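Local coordinates for protein acetylxylan esterase / glucomannan deacetylase (Cellvibrio japonicus, PDB 2W9X) that removes acetyl groups from plant cell wall polysaccharides, hydrolysing the esters of glucomannan in strong preference to those of xylan, at residues D150-G155 with H334-A339. Numbering follows the deposited sequence. Where two conformers were deposited one is given.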
ATOM      1  N   ASP B 150      15.390   7.246 -10.599  1.00 37.61           N
ATOM      2  CA  ASP B 150      16.675   6.988 -11.219  1.00 38.12           C
ATOM      3  C   ASP B 150      16.481   6.817 -12.722  1.00 37.73           C
ATOM      4  O   ASP B 150      15.548   7.385 -13.265  1.00 37.44           O
ATOM      5  CB  ASP B 150      17.352   5.749 -10.582  1.00 38.99           C
ATOM      6  CG  ASP B 150      16.477   4.483 -10.617  1.00 39.21           C
ATOM      7  OD1 ASP B 150      15.512   4.390 -11.434  1.00 37.71           O
ATOM      8  OD2 ASP B 150      16.769   3.567  -9.787  1.00 40.18           O
ATOM      9  N   SER B 151      17.350   6.043 -13.379  1.00 37.71           N
ATOM     10  CA  SER B 151      17.293   5.805 -14.837  0.50 38.10           C
ATOM     11  C   SER B 151      15.942   5.292 -15.322  1.00 38.36           C
ATOM     12  O   SER B 151      15.467   5.674 -16.393  1.00 37.61           O
ATOM     13  CB  SER B 151      18.356   4.794 -15.273  0.50 37.89           C
ATOM     14  OG  SER B 151      19.633   5.153 -14.797  0.50 37.47           O
ATOM     15  N   PHE B 152      15.344   4.390 -14.543  1.00 38.41           N
ATOM     16  CA  PHE B 152      14.018   3.852 -14.903  1.00 38.92           C
ATOM     17  C   PHE B 152      12.994   4.978 -14.985  1.00 38.85           C
ATOM     18  O   PHE B 152      12.203   5.040 -15.919  1.00 39.11           O
ATOM     19  CB  PHE B 152      13.541   2.817 -13.877  1.00 39.42           C
ATOM     20  CG  PHE B 152      14.387   1.580 -13.791  1.00 40.25           C
ATOM     21  CD1 PHE B 152      15.353   1.280 -14.749  1.00 40.15           C
ATOM     22  CD2 PHE B 152      14.184   0.673 -12.747  1.00 41.47           C
ATOM     23  CE1 PHE B 152      16.123   0.100 -14.657  1.00 41.25           C
ATOM     24  CE2 PHE B 152      14.947  -0.511 -12.653  1.00 42.51           C
ATOM     25  CZ  PHE B 152      15.901  -0.796 -13.613  1.00 40.21           C
ATOM     26  N   THR B 153      13.027   5.899 -14.021  1.00 38.85           N
ATOM     27  CA  THR B 153      12.083   7.029 -14.019  1.00 38.13           C
ATOM     28  C   THR B 153      12.364   8.056 -15.134  1.00 38.59           C
ATOM     29  O   THR B 153      11.420   8.590 -15.752  1.00 38.95           O
ATOM     30  CB  THR B 153      12.032   7.706 -12.610  1.00 37.86           C
ATOM     31  OG1 THR B 153      11.580   6.752 -11.640  1.00 37.10           O
ATOM     32  CG2 THR B 153      11.101   8.890 -12.609  1.00 36.61           C
ATOM     33  N   VAL B 154      13.647   8.322 -15.388  1.00 38.23           N
ATOM     34  CA  VAL B 154      14.091   9.176 -16.509  1.00 37.79           C
ATOM     35  C   VAL B 154      13.606   8.656 -17.882  1.00 38.49           C
ATOM     36  O   VAL B 154      13.270   9.442 -18.768  1.00 38.49           O
ATOM     37  CB  VAL B 154      15.642   9.272 -16.565  1.00 37.71           C
ATOM     38  CG1 VAL B 154      16.116   9.959 -17.852  1.00 36.66           C
ATOM     39  CG2 VAL B 154      16.235   9.982 -15.311  1.00 35.66           C
ATOM     40  N   GLY B 155      13.606   7.337 -18.067  1.00 38.22           N
ATOM     41  CA  GLY B 155      13.360   6.752 -19.392  1.00 37.92           C
ATOM     42  C   GLY B 155      14.651   6.508 -20.168  1.00 37.74           C
ATOM     43  O   GLY B 155      14.664   6.511 -21.389  1.00 37.80           O
ATOM     44  N   HIS B 334      21.299  -0.938 -22.512  1.00 38.05           N
ATOM     45  CA  HIS B 334      21.932  -1.557 -21.346  1.00 38.16           C
ATOM     46  C   HIS B 334      20.926  -2.240 -20.432  1.00 37.58           C
ATOM     47  O   HIS B 334      20.982  -2.078 -19.211  1.00 37.17           O
ATOM     48  CB  HIS B 334      22.775  -0.523 -20.577  1.00 38.49           C
ATOM     49  CG  HIS B 334      23.681   0.280 -21.463  1.00 37.56           C
ATOM     50  ND1 HIS B 334      23.911   1.624 -21.271  1.00 38.55           N
ATOM     51  CD2 HIS B 334      24.400  -0.073 -22.557  1.00 39.56           C
ATOM     52  CE1 HIS B 334      24.734   2.070 -22.207  1.00 39.83           C
ATOM     53  NE2 HIS B 334      25.042   1.060 -23.005  1.00 39.39           N
ATOM     54  N   TRP B 335      20.005  -3.002 -21.035  1.00 37.85           N
ATOM     55  CA  TRP B 335      18.997  -3.760 -20.276  1.00 37.56           C
ATOM     56  C   TRP B 335      18.127  -2.847 -19.364  1.00 37.71           C
ATOM     57  O   TRP B 335      17.827  -3.197 -18.222  1.00 37.79           O
ATOM     58  CB  TRP B 335      19.637  -4.940 -19.498  1.00 37.77           C
ATOM     59  CG  TRP B 335      20.243  -5.985 -20.454  1.00 37.22           C
ATOM     60  CD1 TRP B 335      21.471  -5.931 -21.050  1.00 37.14           C
ATOM     61  CD2 TRP B 335      19.609  -7.174 -20.947  1.00 36.28           C
ATOM     62  NE1 TRP B 335      21.646  -7.015 -21.886  1.00 36.77           N
ATOM     63  CE2 TRP B 335      20.523  -7.800 -21.831  1.00 38.15           C
ATOM     64  CE3 TRP B 335      18.360  -7.775 -20.721  1.00 37.50           C
ATOM     65  CZ2 TRP B 335      20.216  -8.995 -22.513  1.00 37.21           C
ATOM     66  CZ3 TRP B 335      18.059  -8.960 -21.377  1.00 36.12           C
ATOM     67  CH2 TRP B 335      18.981  -9.556 -22.279  1.00 37.55           C
ATOM     68  N   HIS B 336      17.711  -1.690 -19.896  1.00 37.82           N
ATOM     69  CA  HIS B 336      16.746  -0.828 -19.204  1.00 37.74           C
ATOM     70  C   HIS B 336      15.312  -0.984 -19.755  1.00 37.49           C
ATOM     71  O   HIS B 336      15.123  -1.489 -20.849  1.00 37.32           O
ATOM     72  CB  HIS B 336      17.188   0.646 -19.223  1.00 37.68           C
ATOM     73  CG  HIS B 336      18.260   0.965 -18.234  1.00 37.89           C
ATOM     74  ND1 HIS B 336      19.553   0.499 -18.361  1.00 38.41           N
ATOM     75  CD2 HIS B 336      18.240   1.724 -17.115  1.00 37.30           C
ATOM     76  CE1 HIS B 336      20.275   0.949 -17.349  1.00 39.98           C
ATOM     77  NE2 HIS B 336      19.505   1.704 -16.588  1.00 38.82           N
ATOM     78  N   PRO B 337      14.295  -0.572 -18.972  1.00 37.46           N
ATOM     79  CA  PRO B 337      12.934  -0.657 -19.473  1.00 37.55           C
ATOM     80  C   PRO B 337      12.800  -0.069 -20.892  1.00 37.48           C
ATOM     81  O   PRO B 337      13.326   1.011 -21.184  1.00 37.29           O
ATOM     82  CB  PRO B 337      12.136   0.194 -18.471  1.00 37.91           C
ATOM     83  CG  PRO B 337      12.886   0.008 -17.169  1.00 37.13           C
ATOM     84  CD  PRO B 337      14.345  -0.029 -17.598  1.00 37.29           C
ATOM     85  N   SER B 338      12.089  -0.788 -21.746  1.00 36.85           N
ATOM     86  CA  SER B 338      11.739  -0.296 -23.058  1.00 36.99           C
ATOM     87  C   SER B 338      10.523   0.628 -22.962  1.00 36.67           C
ATOM     88  O   SER B 338       9.886   0.718 -21.905  1.00 36.54           O
ATOM     89  CB  SER B 338      11.434  -1.470 -23.985  1.00 36.35           C
ATOM     90  OG  SER B 338      10.342  -2.212 -23.468  1.00 36.98           O
ATOM     91  N   ALA B 339      10.203   1.286 -24.075  1.00 36.51           N
ATOM     92  CA  ALA B 339       9.001   2.123 -24.185  1.00 36.93           C
ATOM     93  C   ALA B 339       7.753   1.287 -23.901  1.00 36.68           C
ATOM     94  O   ALA B 339       6.836   1.744 -23.214  1.00 36.83           O
ATOM     95  CB  ALA B 339       8.919   2.788 -25.558  1.00 36.85           C
TER
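The imidazole of His336 brings its NE2-CD2 side up to Ser151 CB, pairing the two residues inferred to be general base and nucleophile of this SGNH-type esterase. From its CB, His336 swings CG anti to its own carbonyl carbon (chi1 -78°), which carries the ring to the short helix 151-154. ND1 turns back to donate to the carbonyl O of His334, 3.1 Å away; the bond is bent (135°) and enters from above the carbonyl plane. On the other side of the ring, CD2 lies 3.6 Å from Phe152 CE1, near the phenyl plane and at its edge, the two ring planes being inclined at 75°. NE2, at the tip, is 3.5 Å from Ser151 CB but 3.9 Å from OG. Next in the chain, Pro337 packs on Phe152: Pro337 CD comes to 3.3 Å from Phe152 CD1, and CG makes an off-centre CH-pi contact with the ring. Tyr156 stacks on the imidazole. A glycerol lies against Ser151, deposited in two conformers, with Gly199 and Asn247, the probable oxyanion stabilisers, close by. With ND1 acting as donor, NE2 would be left to accept the serine proton, although in the given conformer the serine and histidine are not hydrogen-bonded.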